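Local coordinates for protein DNA polymerase (Pyrobaculum calidifontis, PDB 5MDN) that probably catalyses template-directed DNA synthesis, adding deoxynucleotides from their triphosphates to a growing strand with release of diphosphate, as a family B polymerase, at residues V546-R551 / V576-E581; G411-V416 / E555-D560. All coordinates share one frame; numbering follows the deposited sequence.

How the contacts relate
Both contacts belong to the polymerase palm, in the family B range, with centres about 17 Å apart. Along the chain the segments alternate: 411-416, then 546-551, 555-560 and 576-581. Contact 1 ties together the palm's two helices, 528-551 and 572-583, whereas contact 2 joins a strand of its antiparallel sheet, 556-560, to the corner by which the chain enters strand 416-420 from a second sheet. Helix 528-551 leads almost directly into strand 556-560, and the two contacts meet where A549 CB packs 4.1 Å from V556 CG2. Helix layer and sheet are thereby linked at one end of the palm, away from the bound magnesium.

Contact 1 (V546-R551 / V576-E581); sequences VEYAKR and VKYVEE
Y548 and Y578 form an aromatic stack between the two helices of the polymerase palm, whose strand and helix order is that of a ferredoxin-like (RRM-like) fold. The rings lie face to face, with centroids 3.5 Å apart and planes only 5° from parallel, so the overlap is nearly complete. Y578 CD1 sits over the middle of the Y548 ring, and in return Y548 CD2 lies over the middle of the Y578 ring. The nearest approach is Y548 CZ to Y578 CD1, 3.4 Å. In each tyrosine CG is anti to the backbone N (chi1 -174° in Y548, 166° in Y578), which sends both rings out from their helices into the gap between them. They come from opposite helices and their long axes cross obliquely, leaving the hydroxyls well separated, with 6.5 Å between Y548 OH and Y578 OH. The overlap reaches back to the root of one side chain: Y548 CB makes an off-centre CH-pi contact, 4.2 Å from the centroid of the Y578 ring. The Y578 hydroxyl is hydrogen-bonded to D544, one turn earlier on the helix that carries Y548, so this tyrosine is held both by its face and by its polar end. Replacing Y578 with an alanine would probably uncover one face of the Y548 ring, open a gap between the helices and deprive D544 of its hydroxyl partner. The backbones themselves stay apart, 8.7 Å between Y548 CA and Y578 CA, and this pair makes the bridge at the surface. Deeper in, V579 of helix 572-583 rests on I585 and I587 in the loop leading to strand 588-593, and V576 of the same helix also touches I587, while helix 528-551 runs on toward strand 556-560.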
ATOM      1  N   VAL A 546      21.041 -20.962 -13.091  1.00 71.68           N
ATOM      2  CA  VAL A 546      21.533 -20.320 -14.308  1.00 73.96           C
ATOM      3  C   VAL A 546      22.508 -21.239 -15.038  1.00 78.28           C
ATOM      4  O   VAL A 546      22.530 -21.284 -16.274  1.00 84.27           O
ATOM      5  CB  VAL A 546      22.150 -18.938 -14.004  1.00 71.36           C
ATOM      6  CG1 VAL A 546      21.196 -18.097 -13.166  1.00 72.39           C
ATOM      7  CG2 VAL A 546      23.512 -19.053 -13.331  1.00 70.44           C
ATOM      8  N   GLU A 547      23.329 -21.984 -14.293  1.00 79.32           N
ATOM      9  CA  GLU A 547      24.250 -22.922 -14.925  1.00 76.80           C
ATOM     10  C   GLU A 547      23.499 -24.088 -15.557  1.00 73.31           C
ATOM     11  O   GLU A 547      23.858 -24.545 -16.649  1.00 79.44           O
ATOM     12  CB  GLU A 547      25.272 -23.426 -13.906  1.00 78.77           C
ATOM     13  CG  GLU A 547      26.164 -24.548 -14.418  1.00 83.35           C
ATOM     14  CD  GLU A 547      26.945 -24.160 -15.661  1.00 88.54           C
ATOM     15  OE1 GLU A 547      27.337 -22.979 -15.779  1.00 94.07           O
ATOM     16  OE2 GLU A 547      27.162 -25.037 -16.524  1.00 90.57           O
ATOM     17  N   TYR A 548      22.452 -24.580 -14.890  1.00 67.69           N
ATOM     18  CA  TYR A 548      21.642 -25.637 -15.483  1.00 69.06           C
ATOM     19  C   TYR A 548      20.840 -25.125 -16.672  1.00 73.24           C
ATOM     20  O   TYR A 548      20.606 -25.874 -17.626  1.00 72.71           O
ATOM     21  CB  TYR A 548      20.710 -26.245 -14.433  1.00 68.27           C
ATOM     22  CG  TYR A 548      19.937 -27.447 -14.932  1.00 67.39           C
ATOM     23  CD1 TYR A 548      20.476 -28.725 -14.851  1.00 67.75           C
ATOM     24  CD2 TYR A 548      18.667 -27.304 -15.479  1.00 66.57           C
ATOM     25  CE1 TYR A 548      19.774 -29.826 -15.306  1.00 67.98           C
ATOM     26  CE2 TYR A 548      17.960 -28.398 -15.937  1.00 65.03           C
ATOM     27  CZ  TYR A 548      18.517 -29.657 -15.848  1.00 66.51           C
ATOM     28  OH  TYR A 548      17.814 -30.750 -16.301  1.00 67.83           O
ATOM     29  N   ALA A 549      20.407 -23.861 -16.631  1.00 75.77           N
ATOM     30  CA  ALA A 549      19.687 -23.287 -17.764  1.00 74.87           C
ATOM     31  C   ALA A 549      20.550 -23.290 -19.019  1.00 73.91           C
ATOM     32  O   ALA A 549      20.050 -23.501 -20.129  1.00 75.61           O
ATOM     33  CB  ALA A 549      19.227 -21.868 -17.430  1.00 74.86           C
ATOM     34  N   LYS A 550      21.853 -23.047 -18.858  1.00 76.48           N
ATOM     35  CA  LYS A 550      22.775 -23.045 -19.987  1.00 76.86           C
ATOM     36  C   LYS A 550      22.924 -24.438 -20.586  1.00 74.27           C
ATOM     37  O   LYS A 550      23.229 -24.572 -21.777  1.00 68.18           O
ATOM     38  CB  LYS A 550      24.118 -22.500 -19.511  1.00 78.80           C
ATOM     39  CG  LYS A 550      24.045 -21.039 -19.100  1.00 80.88           C
ATOM     40  CD  LYS A 550      25.422 -20.419 -18.899  1.00 82.95           C
ATOM     41  CE  LYS A 550      25.268 -19.014 -18.323  1.00 84.15           C
ATOM     42  NZ  LYS A 550      26.505 -18.534 -17.652  1.00 84.65           N
ATOM     43  N   ARG A 551      22.718 -25.485 -19.780  1.00 69.96           N
ATOM     44  CA  ARG A 551      22.746 -26.837 -20.320  1.00 75.25           C
ATOM     45  C   ARG A 551      21.583 -27.068 -21.271  1.00 77.40           C
ATOM     46  O   ARG A 551      21.663 -27.941 -22.141  1.00 85.73           O
ATOM     47  CB  ARG A 551      22.717 -27.863 -19.187  1.00 78.08           C
ATOM     48  CG  ARG A 551      23.948 -27.836 -18.292  1.00 80.78           C
ATOM     49  CD  ARG A 551      23.979 -29.017 -17.326  1.00 84.56           C
ATOM     50  NE  ARG A 551      24.136 -30.299 -18.007  1.00 86.49           N
ATOM     51  CZ  ARG A 551      23.134 -31.124 -18.293  1.00 86.00           C
ATOM     52  NH1 ARG A 551      21.890 -30.806 -17.958  1.00 86.12           N
ATOM     53  NH2 ARG A 551      23.377 -32.269 -18.915  1.00 85.74           N
ATOM     54  N   VAL A 576      11.806 -25.188 -15.313  1.00 67.13           N
ATOM     55  CA  VAL A 576      10.879 -25.039 -14.196  1.00 67.46           C
ATOM     56  C   VAL A 576      10.698 -26.367 -13.473  1.00 67.76           C
ATOM     57  O   VAL A 576      10.722 -26.430 -12.238  1.00 74.29           O
ATOM     58  CB  VAL A 576       9.532 -24.479 -14.690  1.00 67.25           C
ATOM     59  CG1 VAL A 576       8.510 -24.467 -13.562  1.00 67.38           C
ATOM     60  CG2 VAL A 576       9.715 -23.085 -15.266  1.00 66.37           C
ATOM     61  N   LYS A 577      10.512 -27.448 -14.232  1.00 74.18           N
ATOM     62  CA  LYS A 577      10.379 -28.767 -13.623  1.00 73.02           C
ATOM     63  C   LYS A 577      11.666 -29.191 -12.926  1.00 66.88           C
ATOM     64  O   LYS A 577      11.622 -29.973 -11.969  1.00 59.37           O
ATOM     65  CB  LYS A 577       9.954 -29.781 -14.686  1.00 78.42           C
ATOM     66  CG  LYS A 577       9.282 -31.026 -14.130  1.00 82.84           C
ATOM     67  CD  LYS A 577       8.650 -31.843 -15.248  1.00 85.26           C
ATOM     68  CE  LYS A 577       7.821 -32.990 -14.695  1.00 86.38           C
ATOM     69  NZ  LYS A 577       6.829 -33.477 -15.694  1.00 87.33           N
ATOM     70  N   TYR A 578      12.815 -28.697 -13.395  1.00 64.45           N
ATOM     71  CA  TYR A 578      14.082 -28.967 -12.719  1.00 63.87           C
ATOM     72  C   TYR A 578      14.099 -28.359 -11.321  1.00 64.14           C
ATOM     73  O   TYR A 578      14.444 -29.034 -10.345  1.00 64.04           O
ATOM     74  CB  TYR A 578      15.244 -28.431 -13.559  1.00 61.95           C
ATOM     75  CG  TYR A 578      16.571 -28.353 -12.833  1.00 61.21           C
ATOM     76  CD1 TYR A 578      17.361 -29.482 -12.657  1.00 62.55           C
ATOM     77  CD2 TYR A 578      17.044 -27.141 -12.345  1.00 59.70           C
ATOM     78  CE1 TYR A 578      18.578 -29.408 -12.000  1.00 61.10           C
ATOM     79  CE2 TYR A 578      18.257 -27.058 -11.690  1.00 61.05           C
ATOM     80  CZ  TYR A 578      19.021 -28.194 -11.520  1.00 61.07           C
ATOM     81  OH  TYR A 578      20.230 -28.113 -10.867  1.00 61.31           O
ATOM     82  N   VAL A 579      13.723 -27.081 -11.206  1.00 63.05           N
ATOM     83  CA  VAL A 579      13.789 -26.395  -9.917  1.00 67.95           C
ATOM     84  C   VAL A 579      12.842 -27.033  -8.909  1.00 67.97           C
ATOM     85  O   VAL A 579      13.132 -27.067  -7.706  1.00 63.02           O
ATOM     86  CB  VAL A 579      13.496 -24.893 -10.101  1.00 70.08           C
ATOM     87  CG1 VAL A 579      13.638 -24.150  -8.781  1.00 69.10           C
ATOM     88  CG2 VAL A 579      14.426 -24.294 -11.144  1.00 71.28           C
ATOM     89  N   GLU A 580      11.703 -27.554  -9.371  1.00 61.15           N
ATOM     90  CA  GLU A 580      10.802 -28.266  -8.471  1.00 68.28           C
ATOM     91  C   GLU A 580      11.434 -29.566  -7.981  1.00 72.96           C
ATOM     92  O   GLU A 580      11.470 -29.835  -6.776  1.00 75.20           O
ATOM     93  CB  GLU A 580       9.471 -28.539  -9.169  1.00 72.60           C
ATOM     94  CG  GLU A 580       8.261 -28.583  -8.236  1.00 79.45           C
ATOM     95  CD  GLU A 580       8.376 -29.646  -7.159  1.00 82.90           C
ATOM     96  OE1 GLU A 580       8.340 -30.846  -7.504  1.00 89.55           O
ATOM     97  OE2 GLU A 580       8.506 -29.279  -5.968  1.00 72.60           O
ATOM     98  N   GLU A 581      11.923 -30.394  -8.906  1.00 77.73           N
ATOM     99  CA  GLU A 581      12.487 -31.685  -8.520  1.00 75.52           C
ATOM    100  C   GLU A 581      13.799 -31.514  -7.758  1.00 69.14           C
ATOM    101  O   GLU A 581      14.040 -32.207  -6.763  1.00 71.59           O
ATOM    102  CB  GLU A 581      12.676 -32.558  -9.759  1.00 79.37           C
ATOM    103  CG  GLU A 581      11.362 -33.003 -10.387  1.00 86.13           C
ATOM    104  CD  GLU A 581      11.554 -33.903 -11.590  1.00 93.50           C
ATOM    105  OE1 GLU A 581      12.716 -34.207 -11.929  1.00101.77           O
ATOM    106  OE2 GLU A 581      10.540 -34.308 -12.200  1.00 98.09           O
TER

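Contact 2 (G411-V416 / E555-D560); sequences GLYSDV and EVIYGD
I557 turns CG2 anti to its own N and CG1 beside it (chi1 -49°), while Y413 has CG beside its backbone N, and a chi2 of 88° turns a ring face to that methyl. I557 CG2 lies 3.4 Å from the centroid of the Y413 ring, 12° off the normal, a CH-pi contact squarely over the face. The other branch of the isoleucine is extended, and its CD1 lies above the same face but out toward the root of the side chain, 3.8 Å from Y413 CD2. There it meets V416 tip to tip, with I557 CD1 3.7 Å from V416 CG2. One isoleucine thus fills the inside of the corner at S414 and D415, where the chain leaves strand 411-413, paired with 595-598, for strand 416-420 of the palm sheet. At its far end the Y413 ring is fixed by a hydrogen bond from the hydroxyl to the carbonyl oxygen of K409. I557 and Y558 together face F565 on the neighbouring strand: a classic beta bulge in the antiparallel palm sheet, whose second residue, Y558, is also the tyrosine of the Tyr-Gly-Asp sequence that begins the family B polymerase motif C.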
ATOM      1  N   GLY A 411      19.808  -2.959 -23.719  1.00 71.40           N
ATOM      2  CA  GLY A 411      19.445  -3.159 -25.106  1.00 70.79           C
ATOM      3  C   GLY A 411      18.052  -3.745 -25.230  1.00 70.06           C
ATOM      4  O   GLY A 411      17.309  -3.859 -24.254  1.00 71.58           O
ATOM      5  N   LEU A 412      17.718  -4.113 -26.466  1.00 62.65           N
ATOM      6  CA  LEU A 412      16.394  -4.598 -26.825  1.00 64.50           C
ATOM      7  C   LEU A 412      16.393  -6.120 -26.912  1.00 63.03           C
ATOM      8  O   LEU A 412      17.305  -6.721 -27.488  1.00 71.06           O
ATOM      9  CB  LEU A 412      15.951  -3.996 -28.161  1.00 65.24           C
ATOM     10  CG  LEU A 412      14.475  -4.078 -28.552  1.00 66.63           C
ATOM     11  CD1 LEU A 412      13.646  -3.124 -27.713  1.00 67.10           C
ATOM     12  CD2 LEU A 412      14.307  -3.778 -30.035  1.00 66.74           C
ATOM     13  N   TYR A 413      15.362  -6.739 -26.335  1.00 67.62           N
ATOM     14  CA  TYR A 413      15.214  -8.187 -26.332  1.00 66.37           C
ATOM     15  C   TYR A 413      13.770  -8.542 -26.656  1.00 67.88           C
ATOM     16  O   TYR A 413      12.842  -7.926 -26.124  1.00 70.24           O
ATOM     17  CB  TYR A 413      15.604  -8.796 -24.977  1.00 63.72           C
ATOM     18  CG  TYR A 413      17.006  -8.458 -24.521  1.00 61.09           C
ATOM     19  CD1 TYR A 413      17.256  -7.304 -23.790  1.00 62.15           C
ATOM     20  CD2 TYR A 413      18.075  -9.294 -24.815  1.00 58.24           C
ATOM     21  CE1 TYR A 413      18.533  -6.990 -23.367  1.00 61.59           C
ATOM     22  CE2 TYR A 413      19.355  -8.987 -24.397  1.00 58.60           C
ATOM     23  CZ  TYR A 413      19.577  -7.834 -23.674  1.00 59.66           C
ATOM     24  OH  TYR A 413      20.851  -7.528 -23.253  1.00 57.29           O
ATOM     25  N   SER A 414      13.585  -9.535 -27.521  1.00 65.59           N
ATOM     26  CA  SER A 414      12.264  -9.958 -27.969  1.00 68.71           C
ATOM     27  C   SER A 414      11.916 -11.324 -27.390  1.00 70.99           C
ATOM     28  O   SER A 414      12.788 -12.187 -27.246  1.00 72.45           O
ATOM     29  CB  SER A 414      12.195 -10.008 -29.498  1.00 68.06           C
ATOM     30  OG  SER A 414      12.425  -8.727 -30.060  1.00 67.17           O
ATOM     31  N   ASP A 415      10.632 -11.510 -27.066  1.00 70.29           N
ATOM     32  CA  ASP A 415      10.110 -12.756 -26.509  1.00 69.10           C
ATOM     33  C   ASP A 415      10.833 -13.143 -25.224  1.00 63.96           C
ATOM     34  O   ASP A 415      11.750 -13.970 -25.247  1.00 66.78           O
ATOM     35  CB  ASP A 415      10.211 -13.891 -27.533  1.00 70.83           C
ATOM     36  CG  ASP A 415       9.301 -13.684 -28.728  1.00 71.43           C
ATOM     37  OD1 ASP A 415       8.201 -13.118 -28.548  1.00 70.37           O
ATOM     38  OD2 ASP A 415       9.683 -14.091 -29.845  1.00 75.95           O
ATOM     39  N   VAL A 416      10.419 -12.571 -24.096  1.00 65.77           N
ATOM     40  CA  VAL A 416      11.099 -12.757 -22.820  1.00 64.25           C
ATOM     41  C   VAL A 416      10.086 -13.219 -21.785  1.00 62.25           C
ATOM     42  O   VAL A 416       9.001 -12.637 -21.670  1.00 61.50           O
ATOM     43  CB  VAL A 416      11.795 -11.462 -22.354  1.00 64.04           C
ATOM     44  CG1 VAL A 416      12.403 -11.645 -20.972  1.00 63.87           C
ATOM     45  CG2 VAL A 416      12.853 -11.033 -23.360  1.00 66.08           C
ATOM     46  N   GLU A 555      18.671 -18.767 -23.018  1.00 70.94           N
ATOM     47  CA  GLU A 555      19.425 -17.547 -22.757  1.00 72.33           C
ATOM     48  C   GLU A 555      18.869 -16.845 -21.521  1.00 69.40           C
ATOM     49  O   GLU A 555      17.651 -16.700 -21.377  1.00 73.55           O
ATOM     50  CB  GLU A 555      19.367 -16.616 -23.968  1.00 77.06           C
ATOM     51  CG  GLU A 555      20.302 -15.421 -23.883  1.00 80.13           C
ATOM     52  CD  GLU A 555      19.912 -14.311 -24.843  1.00 84.85           C
ATOM     53  OE1 GLU A 555      18.856 -14.437 -25.499  1.00 85.16           O
ATOM     54  OE2 GLU A 555      20.659 -13.315 -24.942  1.00 87.53           O
ATOM     55  N   VAL A 556      19.757 -16.411 -20.631  1.00 69.46           N
ATOM     56  CA  VAL A 556      19.377 -15.712 -19.407  1.00 65.24           C
ATOM     57  C   VAL A 556      19.836 -14.265 -19.540  1.00 66.00           C
ATOM     58  O   VAL A 556      21.039 -13.976 -19.489  1.00 67.13           O
ATOM     59  CB  VAL A 556      19.970 -16.374 -18.158  1.00 61.47           C
ATOM     60  CG1 VAL A 556      19.645 -15.551 -16.920  1.00 58.10           C
ATOM     61  CG2 VAL A 556      19.440 -17.793 -18.011  1.00 61.68           C
ATOM     62  N   ILE A 557      18.877 -13.354 -19.713  1.00 67.86           N
ATOM     63  CA  ILE A 557      19.203 -11.947 -19.926  1.00 69.45           C
ATOM     64  C   ILE A 557      19.435 -11.226 -18.605  1.00 67.70           C
ATOM     65  O   ILE A 557      20.311 -10.359 -18.503  1.00 67.30           O
ATOM     66  CB  ILE A 557      18.074 -11.276 -20.728  1.00 73.72           C
ATOM     67  CG1 ILE A 557      17.714 -12.108 -21.959  1.00 77.98           C
ATOM     68  CG2 ILE A 557      18.459  -9.858 -21.112  1.00 74.82           C
ATOM     69  CD1 ILE A 557      16.346 -11.785 -22.523  1.00 80.96           C
ATOM     70  N   TYR A 558      18.671 -11.578 -17.574  1.00 68.40           N
ATOM     71  CA  TYR A 558      18.724 -10.877 -16.301  1.00 71.48           C
ATOM     72  C   TYR A 558      18.400 -11.858 -15.189  1.00 70.13           C
ATOM     73  O   TYR A 558      17.623 -12.797 -15.379  1.00 68.09           O
ATOM     74  CB  TYR A 558      17.749  -9.689 -16.288  1.00 75.44           C
ATOM     75  CG  TYR A 558      17.533  -9.048 -14.934  1.00 75.28           C
ATOM     76  CD1 TYR A 558      18.352  -8.016 -14.497  1.00 77.35           C
ATOM     77  CD2 TYR A 558      16.494  -9.456 -14.105  1.00 75.71           C
ATOM     78  CE1 TYR A 558      18.156  -7.420 -13.266  1.00 79.05           C
ATOM     79  CE2 TYR A 558      16.291  -8.867 -12.872  1.00 77.48           C
ATOM     80  CZ  TYR A 558      17.124  -7.849 -12.458  1.00 79.77           C
ATOM     81  OH  TYR A 558      16.925  -7.257 -11.233  1.00 84.59           O
ATOM     82  N   GLY A 559      19.014 -11.643 -14.029  1.00 71.97           N
ATOM     83  CA  GLY A 559      18.710 -12.454 -12.872  1.00 75.14           C
ATOM     84  C   GLY A 559      19.103 -11.796 -11.569  1.00 78.92           C
ATOM     85  O   GLY A 559      20.282 -11.517 -11.333  1.00 82.44           O
ATOM     86  N   ASP A 560      18.124 -11.545 -10.715  1.00 81.76           N
ATOM     87  CA  ASP A 560      18.369 -11.052  -9.370  1.00 80.42           C
ATOM     88  C   ASP A 560      17.825 -12.053  -8.352  1.00 82.67           C
ATOM     89  O   ASP A 560      17.363 -13.144  -8.699  1.00 79.27           O
ATOM     90  CB  ASP A 560      17.784  -9.646  -9.187  1.00 78.86           C
ATOM     91  CG  ASP A 560      16.291  -9.599  -9.393  1.00 79.67           C
ATOM     92  OD1 ASP A 560      15.696 -10.647  -9.702  1.00 86.75           O
ATOM     93  OD2 ASP A 560      15.706  -8.510  -9.236  1.00 77.07           O
TER